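Local coordinates for 5-formyltetrahydrofolate cyclo-ligase family protein (Bacillus anthracis, PDB 2JCB) that probably catalyses the ATP-dependent, magnesium-requiring ring closure of 5-formyltetrahydrofolate to 5,10-methenyltetrahydrofolate, feeding this reduced folate back into one-carbon metabolism, at residues 52-58 against 127-133; 71-75 against 98-102; 137-143 against 182-187; 35-39 against 164-168; 79-83 against 95-99. All coordinates share one frame; numbering follows the deposited sequence.

Interaction 1. Residues 52-58 against 127-133; sequences AKTIGIT and IDLQIVP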
# COMPACT_ATOMS: atom_id res chain seq x y z
N ALA A 52 -7.41 -15.21 -0.56
CA ALA A 52 -8.18 -14.00 -0.90
C ALA A 52 -8.83 -14.21 -2.24
O ALA A 52 -8.18 -14.65 -3.20
CB ALA A 52 -7.31 -12.80 -1.00
N LYS A 53 -10.13 -13.95 -2.31
CA LYS A 53 -10.73 -13.98 -3.60
C LYS A 53 -10.85 -12.58 -4.21
O LYS A 53 -10.95 -12.47 -5.42
CB LYS A 53 -12.06 -14.70 -3.55
CG LYS A 53 -11.96 -16.24 -3.29
CD LYS A 53 -10.75 -16.87 -4.01
CE LYS A 53 -10.73 -18.43 -3.93
NZ LYS A 53 -9.30 -18.86 -3.67
N THR A 54 -10.80 -11.54 -3.37
CA THR A 54 -10.75 -10.13 -3.81
C THR A 54 -9.64 -9.45 -3.07
O THR A 54 -9.62 -9.47 -1.84
CB THR A 54 -12.08 -9.39 -3.51
OG1 THR A 54 -13.17 -10.05 -4.16
CG2 THR A 54 -12.07 -7.95 -4.04
N ILE A 55 -8.77 -8.79 -3.83
CA ILE A 55 -7.64 -8.12 -3.27
C ILE A 55 -7.72 -6.64 -3.69
O ILE A 55 -7.95 -6.36 -4.86
CB ILE A 55 -6.33 -8.75 -3.74
CG1 ILE A 55 -6.24 -10.20 -3.21
CG2 ILE A 55 -5.22 -7.90 -3.20
CD1 ILE A 55 -5.19 -11.02 -3.79
N GLY A 56 -7.45 -5.77 -2.72
CA GLY A 56 -7.36 -4.29 -2.88
C GLY A 56 -5.86 -3.95 -2.93
O GLY A 56 -5.07 -4.43 -2.09
N ILE A 57 -5.48 -3.12 -3.91
CA ILE A 57 -4.05 -2.79 -4.08
C ILE A 57 -3.95 -1.41 -4.74
O ILE A 57 -4.92 -0.92 -5.29
CB ILE A 57 -3.34 -3.85 -4.96
CG1 ILE A 57 -1.81 -3.72 -4.96
CG2 ILE A 57 -4.03 -4.00 -6.42
CD1 ILE A 57 -1.14 -4.99 -5.44
N THR A 58 -2.76 -0.83 -4.64
CA THR A 58 -2.48 0.49 -5.31
C THR A 58 -1.59 0.22 -6.54
O THR A 58 -0.99 -0.86 -6.69
CB THR A 58 -1.83 1.52 -4.39
OG1 THR A 58 -0.54 1.04 -3.96
CG2 THR A 58 -2.79 1.82 -3.24
N ILE A 127 -13.90 -7.15 0.27
CA ILE A 127 -12.50 -7.15 -0.08
C ILE A 127 -11.78 -8.00 0.99
O ILE A 127 -11.86 -7.68 2.16
CB ILE A 127 -11.91 -5.70 -0.15
CG1 ILE A 127 -12.68 -4.83 -1.19
CG2 ILE A 127 -10.37 -5.75 -0.37
CD1 ILE A 127 -12.36 -3.32 -1.15
N ASP A 128 -11.15 -9.09 0.58
CA ASP A 128 -10.57 -10.07 1.52
C ASP A 128 -9.23 -9.61 2.11
O ASP A 128 -8.97 -9.78 3.33
CB ASP A 128 -10.48 -11.44 0.87
CG ASP A 128 -11.80 -11.95 0.42
OD1 ASP A 128 -12.79 -11.89 1.21
OD2 ASP A 128 -11.88 -12.43 -0.73
N LEU A 129 -8.44 -8.96 1.26
CA LEU A 129 -7.12 -8.51 1.62
C LEU A 129 -6.86 -7.13 1.03
O LEU A 129 -7.11 -6.92 -0.16
CB LEU A 129 -6.12 -9.52 1.04
CG LEU A 129 -4.63 -9.20 1.21
CD1 LEU A 129 -4.26 -9.21 2.74
CD2 LEU A 129 -3.75 -10.16 0.35
N GLN A 130 -6.36 -6.23 1.86
CA GLN A 130 -5.87 -4.93 1.39
C GLN A 130 -4.38 -4.88 1.50
O GLN A 130 -3.86 -5.05 2.60
CB GLN A 130 -6.48 -3.81 2.22
CG GLN A 130 -7.96 -3.57 1.80
CD GLN A 130 -8.07 -2.69 0.49
OE1 GLN A 130 -7.10 -2.47 -0.19
NE2 GLN A 130 -9.29 -2.21 0.21
N ILE A 131 -3.73 -4.65 0.36
CA ILE A 131 -2.28 -4.50 0.30
C ILE A 131 -2.09 -2.97 0.47
O ILE A 131 -2.38 -2.21 -0.48
CB ILE A 131 -1.74 -5.11 -0.99
CG1 ILE A 131 -1.99 -6.65 -0.92
CG2 ILE A 131 -0.27 -4.76 -1.11
CD1 ILE A 131 -1.62 -7.42 -2.19
N VAL A 132 -1.54 -2.51 1.60
CA VAL A 132 -1.63 -1.10 1.97
C VAL A 132 -0.30 -0.46 1.61
O VAL A 132 0.71 -0.99 1.96
CB VAL A 132 -1.96 -0.98 3.47
CG1 VAL A 132 -1.77 0.49 3.98
CG2 VAL A 132 -3.37 -1.57 3.77
N PRO A 133 -0.29 0.62 0.79
CA PRO A 133 0.98 1.32 0.48
C PRO A 133 1.51 2.19 1.61
O PRO A 133 0.83 2.42 2.58
CB PRO A 133 0.59 2.23 -0.70
CG PRO A 133 -0.83 2.64 -0.30
CD PRO A 133 -1.45 1.30 0.18
O HOH W 1 -14.31 -11.85 -2.36
O HOH W 2 -0.64 -1.23 -2.56

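Interaction 2. Residues 71-75 against 98-102; sequences IEKAW and ISNFD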
# COMPACT_ATOMS: atom_id res chain seq x y z
N ILE A 71 -0.90 -7.40 -9.60
CA ILE A 71 -2.19 -7.37 -10.29
C ILE A 71 -2.29 -8.45 -11.39
O ILE A 71 -3.31 -9.16 -11.53
CB ILE A 71 -2.47 -5.96 -10.85
CG1 ILE A 71 -2.60 -4.99 -9.67
CG2 ILE A 71 -3.76 -6.00 -11.73
CD1 ILE A 71 -2.48 -3.51 -10.11
N GLU A 72 -1.24 -8.60 -12.19
CA GLU A 72 -1.23 -9.61 -13.22
C GLU A 72 -1.39 -11.05 -12.71
O GLU A 72 -2.15 -11.84 -13.29
CB GLU A 72 0.04 -9.43 -14.03
CG GLU A 72 0.00 -8.07 -14.79
CD GLU A 72 1.22 -7.88 -15.61
OE1 GLU A 72 2.34 -7.98 -15.04
OE2 GLU A 72 1.07 -7.65 -16.83
N LYS A 73 -0.71 -11.33 -11.59
CA LYS A 73 -0.76 -12.65 -10.92
C LYS A 73 -2.17 -12.89 -10.39
O LYS A 73 -2.72 -13.95 -10.57
CB LYS A 73 0.22 -12.66 -9.73
CG LYS A 73 0.46 -14.04 -9.05
CD LYS A 73 1.14 -14.99 -9.95
CE LYS A 73 1.86 -16.08 -9.18
NZ LYS A 73 2.77 -16.77 -10.15
N ALA A 74 -2.73 -11.90 -9.69
CA ALA A 74 -4.10 -12.00 -9.19
C ALA A 74 -5.08 -12.32 -10.32
O ALA A 74 -5.92 -13.26 -10.22
CB ALA A 74 -4.50 -10.72 -8.39
N TRP A 75 -4.99 -11.56 -11.42
CA TRP A 75 -5.83 -11.84 -12.59
C TRP A 75 -5.66 -13.28 -13.08
O TRP A 75 -6.63 -13.97 -13.35
CB TRP A 75 -5.57 -10.89 -13.73
CG TRP A 75 -6.10 -9.50 -13.52
CD1 TRP A 75 -7.16 -9.14 -12.74
CD2 TRP A 75 -5.62 -8.31 -14.15
NE1 TRP A 75 -7.36 -7.78 -12.83
CE2 TRP A 75 -6.44 -7.25 -13.70
CE3 TRP A 75 -4.60 -8.04 -15.07
CZ2 TRP A 75 -6.24 -5.92 -14.12
CZ3 TRP A 75 -4.40 -6.72 -15.47
CH2 TRP A 75 -5.22 -5.68 -15.00
N ILE A 98 -10.95 -3.60 -11.46
CA ILE A 98 -10.30 -3.53 -12.80
C ILE A 98 -10.00 -4.93 -13.27
O ILE A 98 -9.47 -5.74 -12.50
CB ILE A 98 -9.01 -2.61 -12.83
CG1 ILE A 98 -7.90 -2.99 -11.82
CG2 ILE A 98 -9.43 -1.12 -12.67
CD1 ILE A 98 -6.43 -2.43 -12.16
N SER A 99 -10.35 -5.18 -14.52
CA SER A 99 -10.10 -6.45 -15.19
C SER A 99 -8.92 -6.34 -16.16
O SER A 99 -8.34 -7.34 -16.59
CB SER A 99 -11.33 -6.86 -15.97
OG SER A 99 -12.46 -6.96 -15.11
N ASN A 100 -8.62 -5.10 -16.56
CA ASN A 100 -7.51 -4.82 -17.49
C ASN A 100 -7.01 -3.40 -17.27
O ASN A 100 -7.71 -2.56 -16.66
CB ASN A 100 -7.93 -5.05 -18.95
CG ASN A 100 -9.11 -4.18 -19.38
OD1 ASN A 100 -8.98 -2.95 -19.42
ND2 ASN A 100 -10.24 -4.79 -19.73
N PHE A 101 -5.79 -3.11 -17.74
CA PHE A 101 -5.17 -1.81 -17.42
C PHE A 101 -5.77 -0.62 -18.22
O PHE A 101 -5.55 0.54 -17.87
CB PHE A 101 -3.64 -1.86 -17.58
CG PHE A 101 -2.95 -2.74 -16.56
CD1 PHE A 101 -2.97 -2.42 -15.20
CD2 PHE A 101 -2.28 -3.89 -16.98
CE1 PHE A 101 -2.35 -3.25 -14.27
CE2 PHE A 101 -1.66 -4.71 -16.06
CZ PHE A 101 -1.68 -4.41 -14.71
N ASP A 102 -6.60 -0.94 -19.22
CA ASP A 102 -7.34 0.09 -19.98
C ASP A 102 -8.52 0.71 -19.22
O ASP A 102 -9.12 1.68 -19.68
CB ASP A 102 -7.77 -0.47 -21.34
CG ASP A 102 -6.73 -0.21 -22.44
OD1 ASP A 102 -5.66 0.39 -22.16
OD2 ASP A 102 -7.01 -0.61 -23.59

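Interaction 3. Residues 137-143 against 182-187; sequences YTERGER and KNVEKI. With PO4 (phosphate ion), chain D.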
# COMPACT_ATOMS: atom_id res chain seq x y z
N TYR A 137 7.67 2.09 8.21
CA TYR A 137 6.93 1.22 9.12
C TYR A 137 7.78 0.86 10.32
O TYR A 137 9.01 0.92 10.24
CB TYR A 137 6.54 -0.08 8.41
CG TYR A 137 5.78 0.05 7.08
CD1 TYR A 137 4.39 0.01 7.05
CD2 TYR A 137 6.47 0.23 5.88
CE1 TYR A 137 3.71 0.17 5.81
CE2 TYR A 137 5.83 0.37 4.66
CZ TYR A 137 4.45 0.32 4.64
OH TYR A 137 3.82 0.48 3.40
N THR A 138 7.12 0.43 11.38
CA THR A 138 7.85 -0.20 12.51
C THR A 138 7.48 -1.69 12.59
O THR A 138 6.53 -2.14 11.93
CB THR A 138 7.56 0.46 13.84
OG1 THR A 138 6.22 0.15 14.24
CG2 THR A 138 7.77 1.95 13.71
N GLU A 139 8.23 -2.40 13.44
CA GLU A 139 8.02 -3.83 13.75
C GLU A 139 6.61 -4.06 14.26
O GLU A 139 6.03 -5.14 14.06
CB GLU A 139 9.02 -4.33 14.83
CG GLU A 139 8.97 -3.57 16.18
CD GLU A 139 9.63 -4.27 17.40
OE1 GLU A 139 10.45 -5.21 17.22
OE2 GLU A 139 9.32 -3.85 18.55
N ARG A 140 6.06 -3.01 14.86
CA ARG A 140 4.73 -2.99 15.43
C ARG A 140 3.56 -2.76 14.43
O ARG A 140 2.41 -2.65 14.86
CB ARG A 140 4.69 -1.92 16.51
CG ARG A 140 5.55 -2.28 17.75
CD ARG A 140 5.71 -1.12 18.69
NE ARG A 140 6.46 -0.02 18.10
CZ ARG A 140 7.79 0.01 17.95
NH1 ARG A 140 8.36 1.08 17.41
NH2 ARG A 140 8.54 -1.02 18.31
N GLY A 141 3.85 -2.69 13.13
CA GLY A 141 2.78 -2.46 12.16
C GLY A 141 2.42 -1.00 12.03
O GLY A 141 1.49 -0.69 11.30
N GLU A 142 3.16 -0.10 12.70
CA GLU A 142 2.89 1.35 12.62
C GLU A 142 3.37 1.82 11.27
O GLU A 142 4.20 1.18 10.64
CB GLU A 142 3.57 2.13 13.74
CG GLU A 142 3.06 1.61 15.08
CD GLU A 142 4.04 1.81 16.21
OE1 GLU A 142 5.26 1.68 15.98
OE2 GLU A 142 3.60 2.07 17.35
N ARG A 143 2.77 2.91 10.81
CA ARG A 143 2.85 3.27 9.40
C ARG A 143 2.83 4.79 9.19
O ARG A 143 2.05 5.51 9.82
CB ARG A 143 1.75 2.57 8.59
CG ARG A 143 1.63 3.10 7.20
CD ARG A 143 0.51 2.39 6.44
NE ARG A 143 0.27 3.13 5.23
CZ ARG A 143 -0.50 4.22 5.10
NH1 ARG A 143 -0.54 4.81 3.91
NH2 ARG A 143 -1.15 4.75 6.13
N LYS A 182 -3.47 4.32 11.85
CA LYS A 182 -3.88 2.90 11.83
C LYS A 182 -2.69 2.02 11.53
O LYS A 182 -1.85 2.35 10.68
CB LYS A 182 -5.00 2.67 10.83
CG LYS A 182 -6.32 3.46 11.19
CD LYS A 182 -6.93 3.05 12.53
CE LYS A 182 -7.86 1.85 12.36
NZ LYS A 182 -8.49 1.48 13.66
N ASN A 183 -2.62 0.87 12.19
CA ASN A 183 -1.53 -0.09 11.95
C ASN A 183 -1.93 -1.13 10.93
O ASN A 183 -3.10 -1.39 10.74
CB ASN A 183 -1.21 -0.83 13.26
CG ASN A 183 -0.57 0.06 14.30
OD1 ASN A 183 -0.21 1.22 14.04
ND2 ASN A 183 -0.44 -0.47 15.52
N VAL A 184 -0.93 -1.77 10.33
CA VAL A 184 -1.17 -2.90 9.40
C VAL A 184 -0.82 -4.21 10.13
O VAL A 184 -0.04 -4.19 11.06
CB VAL A 184 -0.36 -2.79 8.08
CG1 VAL A 184 -0.85 -1.59 7.26
CG2 VAL A 184 1.15 -2.64 8.33
N GLU A 185 -1.42 -5.31 9.69
CA GLU A 185 -1.27 -6.60 10.37
C GLU A 185 0.03 -7.34 10.03
O GLU A 185 0.45 -8.20 10.79
CB GLU A 185 -2.43 -7.52 10.04
CG GLU A 185 -3.68 -7.06 10.70
CD GLU A 185 -4.91 -7.83 10.21
OE1 GLU A 185 -4.91 -8.43 9.11
OE2 GLU A 185 -5.90 -7.82 10.95
N LYS A 186 0.58 -7.07 8.88
CA LYS A 186 1.78 -7.79 8.42
C LYS A 186 2.57 -6.93 7.47
O LYS A 186 1.99 -6.18 6.66
CB LYS A 186 1.35 -9.04 7.65
CG LYS A 186 2.59 -9.86 7.11
CD LYS A 186 2.16 -11.09 6.34
CE LYS A 186 1.75 -12.22 7.29
NZ LYS A 186 1.40 -13.47 6.55
N ILE A 187 3.89 -7.02 7.56
CA ILE A 187 4.77 -6.27 6.63
C ILE A 187 5.68 -7.38 6.01
O ILE A 187 6.25 -8.20 6.75
CB ILE A 187 5.60 -5.12 7.30
CG1 ILE A 187 4.65 -4.08 7.95
CG2 ILE A 187 6.50 -4.42 6.26
CD1 ILE A 187 5.15 -3.53 9.19
P PO4 D . -2.04 7.58 2.60
O1 PO4 D . -2.77 6.76 3.45
O2 PO4 D . -0.73 8.09 3.15
O3 PO4 D . -1.69 6.83 1.29
O4 PO4 D . -2.78 8.87 2.27
O HOH W 3 -2.38 3.50 8.23
O HOH W 4 0.23 3.59 12.11

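Interaction 4. Residues 35-39 against 164-168; sequences LSEQI and SLAYS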
# COMPACT_ATOMS: atom_id res chain seq x y z
N LEU A 35 14.72 -6.62 -5.58
CA LEU A 35 14.00 -6.54 -4.30
C LEU A 35 12.49 -6.64 -4.54
O LEU A 35 11.77 -7.34 -3.82
CB LEU A 35 14.38 -5.27 -3.52
CG LEU A 35 15.78 -5.06 -2.95
CD1 LEU A 35 15.94 -3.72 -2.28
CD2 LEU A 35 16.17 -6.14 -1.97
N SER A 36 11.99 -5.97 -5.59
CA SER A 36 10.53 -6.04 -5.85
C SER A 36 10.14 -7.48 -6.14
O SER A 36 9.10 -7.94 -5.66
CB SER A 36 10.10 -5.17 -7.03
OG SER A 36 10.03 -3.82 -6.62
N GLU A 37 10.97 -8.16 -6.93
CA GLU A 37 10.79 -9.58 -7.28
C GLU A 37 10.76 -10.48 -6.03
O GLU A 37 9.88 -11.35 -5.91
CB GLU A 37 11.91 -10.03 -8.23
CG GLU A 37 11.51 -9.83 -9.68
CD GLU A 37 12.68 -9.78 -10.73
OE1 GLU A 37 13.85 -10.18 -10.43
OE2 GLU A 37 12.38 -9.34 -11.88
N GLN A 38 11.74 -10.26 -5.13
CA GLN A 38 11.85 -11.07 -3.89
C GLN A 38 10.63 -10.88 -3.00
O GLN A 38 10.09 -11.84 -2.44
CB GLN A 38 13.13 -10.75 -3.12
CG GLN A 38 14.33 -11.23 -3.89
CD GLN A 38 15.65 -10.88 -3.23
OE1 GLN A 38 15.68 -10.27 -2.16
NE2 GLN A 38 16.76 -11.27 -3.88
N ILE A 39 10.17 -9.63 -2.88
CA ILE A 39 9.14 -9.27 -1.93
C ILE A 39 7.87 -9.92 -2.42
O ILE A 39 7.15 -10.54 -1.60
CB ILE A 39 8.99 -7.79 -1.84
CG1 ILE A 39 10.17 -7.24 -1.01
CG2 ILE A 39 7.68 -7.40 -1.22
CD1 ILE A 39 10.42 -5.71 -1.13
N SER A 164 1.37 -4.90 4.20
CA SER A 164 2.16 -3.94 3.43
C SER A 164 3.39 -4.62 2.92
O SER A 164 3.89 -5.57 3.53
CB SER A 164 2.51 -2.72 4.26
OG SER A 164 1.37 -1.95 4.62
N LEU A 165 3.82 -4.17 1.74
CA LEU A 165 5.07 -4.59 1.10
C LEU A 165 6.09 -3.47 1.27
O LEU A 165 5.76 -2.31 1.01
CB LEU A 165 4.79 -4.87 -0.39
CG LEU A 165 3.61 -5.79 -0.67
CD1 LEU A 165 3.24 -5.97 -2.18
CD2 LEU A 165 3.89 -7.17 -0.05
N ALA A 166 7.33 -3.77 1.69
CA ALA A 166 8.31 -2.76 1.97
C ALA A 166 9.72 -3.26 1.75
O ALA A 166 10.01 -4.41 2.04
CB ALA A 166 8.14 -2.26 3.38
N TYR A 167 10.59 -2.39 1.25
CA TYR A 167 12.00 -2.70 1.28
C TYR A 167 12.41 -2.58 2.76
O TYR A 167 11.83 -1.81 3.55
CB TYR A 167 12.78 -1.64 0.50
CG TYR A 167 12.30 -1.47 -0.91
CD1 TYR A 167 12.55 -2.46 -1.86
CD2 TYR A 167 11.68 -0.27 -1.33
CE1 TYR A 167 12.14 -2.30 -3.16
CE2 TYR A 167 11.28 -0.10 -2.68
CZ TYR A 167 11.52 -1.14 -3.58
OH TYR A 167 11.16 -1.11 -4.93
N SER A 168 13.40 -3.39 3.14
CA SER A 168 13.82 -3.39 4.53
C SER A 168 14.28 -2.01 5.06
O SER A 168 14.11 -1.73 6.25
CB SER A 168 14.84 -4.50 4.80
OG SER A 168 16.05 -4.22 4.18

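Interaction 5. Residues 79-83 against 95-99; sequences KRVVV and FRQIS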
# COMPACT_ATOMS: atom_id res chain seq x y z
N LYS A 79 -8.43 -14.01 -9.17
CA LYS A 79 -8.84 -13.18 -8.08
C LYS A 79 -9.40 -11.89 -8.67
O LYS A 79 -8.95 -11.47 -9.74
CB LYS A 79 -7.64 -12.82 -7.19
CG LYS A 79 -6.92 -14.06 -6.66
CD LYS A 79 -5.86 -13.57 -5.69
CE LYS A 79 -4.99 -14.71 -5.18
NZ LYS A 79 -5.78 -15.72 -4.44
N ARG A 80 -10.33 -11.24 -7.95
CA ARG A 80 -10.88 -9.96 -8.37
C ARG A 80 -9.92 -8.93 -7.81
O ARG A 80 -9.47 -9.07 -6.68
CB ARG A 80 -12.27 -9.77 -7.76
CG ARG A 80 -12.86 -8.42 -7.98
CD ARG A 80 -14.34 -8.44 -7.72
NE ARG A 80 -14.62 -8.68 -6.31
CZ ARG A 80 -15.82 -8.56 -5.75
NH1 ARG A 80 -16.85 -8.18 -6.50
NH2 ARG A 80 -15.98 -8.77 -4.44
N VAL A 81 -9.59 -7.94 -8.64
CA VAL A 81 -8.64 -6.91 -8.26
C VAL A 81 -9.37 -5.56 -8.18
O VAL A 81 -10.09 -5.19 -9.10
CB VAL A 81 -7.49 -6.78 -9.29
CG1 VAL A 81 -6.65 -5.59 -8.99
CG2 VAL A 81 -6.56 -7.99 -9.25
N VAL A 82 -9.20 -4.89 -7.05
CA VAL A 82 -9.77 -3.52 -6.82
C VAL A 82 -8.67 -2.51 -6.49
O VAL A 82 -7.78 -2.77 -5.66
CB VAL A 82 -10.98 -3.47 -5.82
CG1 VAL A 82 -12.07 -4.41 -6.27
CG2 VAL A 82 -10.54 -3.80 -4.40
N VAL A 83 -8.77 -1.32 -7.10
CA VAL A 83 -7.78 -0.25 -6.92
C VAL A 83 -8.52 1.07 -6.55
O VAL A 83 -9.69 1.23 -6.94
CB VAL A 83 -6.99 -0.06 -8.23
CG1 VAL A 83 -6.11 -1.30 -8.50
CG2 VAL A 83 -7.98 0.08 -9.45
N PHE A 95 -12.75 1.90 -3.73
CA PHE A 95 -12.05 0.82 -4.41
C PHE A 95 -12.92 0.27 -5.55
O PHE A 95 -14.08 -0.04 -5.35
CB PHE A 95 -11.66 -0.26 -3.43
CG PHE A 95 -10.50 0.14 -2.61
CD1 PHE A 95 -9.23 -0.23 -3.02
CD2 PHE A 95 -10.66 0.91 -1.46
CE1 PHE A 95 -8.06 0.18 -2.28
CE2 PHE A 95 -9.53 1.33 -0.70
CZ PHE A 95 -8.23 0.98 -1.12
N ARG A 96 -12.34 0.21 -6.74
CA ARG A 96 -13.12 -0.18 -7.90
C ARG A 96 -12.46 -1.28 -8.66
O ARG A 96 -11.25 -1.28 -8.83
CB ARG A 96 -13.40 1.02 -8.84
CG ARG A 96 -13.81 2.32 -8.10
CD ARG A 96 -14.06 3.41 -9.14
NE ARG A 96 -15.35 3.21 -9.79
CZ ARG A 96 -16.49 3.68 -9.32
NH1 ARG A 96 -16.52 4.36 -8.18
NH2 ARG A 96 -17.59 3.46 -9.99
N GLN A 97 -13.25 -2.22 -9.14
CA GLN A 97 -12.68 -3.38 -9.82
C GLN A 97 -12.11 -3.04 -11.20
O GLN A 97 -12.77 -2.34 -12.01
CB GLN A 97 -13.72 -4.49 -9.95
CG GLN A 97 -13.21 -5.65 -10.76
CD GLN A 97 -14.21 -6.79 -10.94
OE1 GLN A 97 -15.41 -6.61 -10.78
NE2 GLN A 97 -13.69 -7.97 -11.24
N ILE A 98 -10.95 -3.60 -11.46
CA ILE A 98 -10.30 -3.53 -12.80
C ILE A 98 -10.00 -4.93 -13.27
O ILE A 98 -9.47 -5.74 -12.50
CB ILE A 98 -9.01 -2.61 -12.83
CG1 ILE A 98 -7.90 -2.99 -11.82
CG2 ILE A 98 -9.43 -1.12 -12.67
CD1 ILE A 98 -6.43 -2.43 -12.16
N SER A 99 -10.35 -5.18 -14.52
CA SER A 99 -10.10 -6.45 -15.19
C SER A 99 -8.92 -6.34 -16.16
O SER A 99 -8.34 -7.34 -16.59
CB SER A 99 -11.33 -6.86 -15.97
OG SER A 99 -12.46 -6.96 -15.11
O HOH W 5 -10.71 -8.00 -11.33

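Interaction 1. Residues 52-58 against 127-133
Gly56 and Ile131 meet where strands 54-56 and 129-131 run parallel, their axes 4.7 Å apart at closest and 28° from each other, at the middle of the mixed sheet of this Rossmann-like alpha/beta fold. Gly56 N donates to Leu129 O (2.8 Å), and Gly56 O accepts from Ile131 N (2.8 Å), both bonds nearly straight at 174°. Gly56 has no side chain, and the bent Gln130 chain folds over it: Gln130 OE1 lies 3.3 Å from Gly56 CA. On the other face Ile131 CD1 touches two isoleucines, 3.8 Å from Ile55 CG2 and alongside the end of Ile57. The carboxylate of Asp128 closes the N-terminal end. Its OD2 takes the backbone NH of Lys53 and of Thr54 from opposite faces of its plane, and water 1 joins it to Thr54 OG1, which also binds Arg80. At the far end water 2 accepts from Thr58 N (3.0 Å) and donates to Ile131 O (2.9 Å).

Interaction 2. Residues 71-75 against 98-102
Trp75 meets Ile98 and Phe101 because its chi1 of -73° sets CG anti to the carbonyl carbon, swinging the indole off helix 68-76 and over the 98-102 loop. Phe101, with a similar chi1 of -67°, turns its ring back to the helix, and the two aromatics form an edge-to-face pair. The outer edge of the indole, CZ3 and CH2, points at the phenyl face; Trp75 CZ3 stands 3.4 Å from Phe101 CE2, and the planes are 58° apart. At the opposite end of the indole, Trp75 NE1 donates to Ile98 O at 3.0 Å in a bent bond, the acceptor lying slightly out of the ring plane. The contact closes a helix over the end of a beta hairpin: helix 68-76 leads into strand 80-87, whose partner, strand 92-98, runs out into this loop. Both faces of the indole are occupied here, one by Ser99 O, over the centre of the ring, the other by Ile71 CG2 of the same helix, nearer the rim. That methyl, Ile71 CG2, also reaches Phe101 CZ (4.0 Å), filling the angle between the two rings. Glu72 CG lies at the phenyl edge, 4.0 Å from Phe101 CE2. Ile98 CD1 comes up to Trp75 CZ2 at 4.0 Å, and Tyr68, one helical turn before Glu72, brings a further ring against Phe101.

Interaction 3. Residues 137-143 against 182-187
Gly141 and Val184 hold the tight part of this contact, where the type I turn Thr138-Gly141, joining the two short strands 136-137 and 143-144, packs on the segment leading into strand 186-189. Val184 N donates to Gly141 O at 2.8 Å, and with no side chain on Gly141 its CA can come within 3.5 Å of Val184 O. The positive phi of Gly141, 82°, carries the chain from the turn into the returning strand. Beneath, Ile187 CD1 wedges under the loop, 3.4 Å from Thr138 O and against Tyr137 CB. The outer side is polar. Glu142 OE1 receives Thr138 OG1 and Arg140 NE from one face of its carboxylate, while Arg140 NH2 pairs with Glu139, making a salt-bridge network on the turn. Toward Lys182 direct contact gives way to waters: water 4 accepts from Arg143 N and lies near Lys182 O and Asn183 OD1, and water 3 links Lys182 O to Arg143 NH2. With CG anti to the backbone N (chi1 170°) and the chain extended on to NE, Arg143 carries its guanidinium toward the ADP and magnesium. Pro133 O holds NE, and Arg143 NH1 donates a hydrogen bond to O1 of a phosphate ion, probably from the crystallisation liquor, at 3.0 Å, near the guanidinium plane.

Interaction 4. Residues 35-39 against 164-168
Helix-on-sheet packing, wholly buried and almost entirely apolar, joins Leu35 and Ile39 of helix 29-44 to Leu165, the last residue of strand 161-165, and Tyr167 just beyond it. Leu35 and Ile39, one turn apart, present the same side of the helix, and Tyr167 reaches back to them with its CD1-CE1 side. Leu35 CD1 comes to 3.6 Å from Tyr167 CD1, and Leu35 CB touches both CD1 and CE1. Farther along the helix Ile39 divides its two branches. With chi1 at -76°, Ile39 CG2 stands anti to the backbone N and meets Leu165 CB at 3.9 Å, whereas Ile39 CD1 reaches up to Ala166 O (3.5 Å) and Tyr167 CD1 (4.0 Å). In the alpha/beta layering of this Rossmann-like fold the helix thus packs against the C-terminal end of the strand, where the chain leaves the sheet. Ala166 turns its methyl away from the helix, onto Tyr137 and Ile187. The polar ends are satisfied outside the pair: Tyr167 OH is hydrogen-bonded to Asn63 O, and Ser36 OG to Tyr32 O and to Asn66 N. These two oxygens, Ser36 OG and Tyr167 OH, approach to 3.4 Å. Phe169 lies nearly parallel to the Tyr167 ring.

Interaction 5. Residues 79-83 against 95-99
Val83 and Arg96 exchange two backbone hydrogen bonds: Arg96 N to Val83 O at 2.8 Å and Val83 N to Arg96 O at 3.0 Å, both close to straight. Ile98 N adds a third, to Val81 O at 3.0 Å. Beyond it the strands part, and water 5 bridges them, accepting from Val81 N and from Gln97 NE2 while donating to Ile98 O (2.8 Å). Between the bonded pairs Val82 faces Gln97 as a non-hydrogen-bonded pair, with CA atoms only 4.2 Å apart. This is the antiparallel beta hairpin of strands 80-87 and 92-98, strongly twisted, with strand directions at 135°. On the face carrying Val81, Val83 and Ile98, both methyls of Val83 meet Ile98: Val83 CG2 is 3.7 Å from Ile98 CG2, and CG1 touches CD1. Ile98 CG1 stands between the backbone N and the carbonyl carbon (chi1 57°), which leans it back over the valines. On the reverse face Val82 CG2 packs on Phe95 CB (3.8 Å), and the extended Gln97 lays its amide across the aliphatic part of Arg80, Gln97 NE2 at 3.4 Å from Arg80 CG, the amide and guanidinium planes perpendicular. Arg80 itself continues to Thr54 OG1 and a salt bridge with Glu126.

In the fold
Interactions 1 and 5 are neighbours in the mixed sheet, their centres 9 Å apart; Lys53 O and Arg80 N, 2.9 Å apart, join strand 54-56 to strand 80-87. Interaction 2 adjoins interaction 5, their centres 7 Å apart, and shares Ile98 and Ser99 with it, while Ile71 CG1 packs on Ile57 CG2 (3.7 Å) of interaction 1. On the other side of strand 129-131, strand 161-165 brings interaction 4 against interaction 1 through Val132 O and Ser164 OG (2.9 Å), and against interaction 3 through Lys186 O and Ser164 N (2.8 Å). The ADP and magnesium lie by interaction 3, the Arg143 side chain being about 4 Å from ADP and 5 Å from the metal. Interaction 1 reaches this site through Pro133, whose side chain is about 9 Å from ADP.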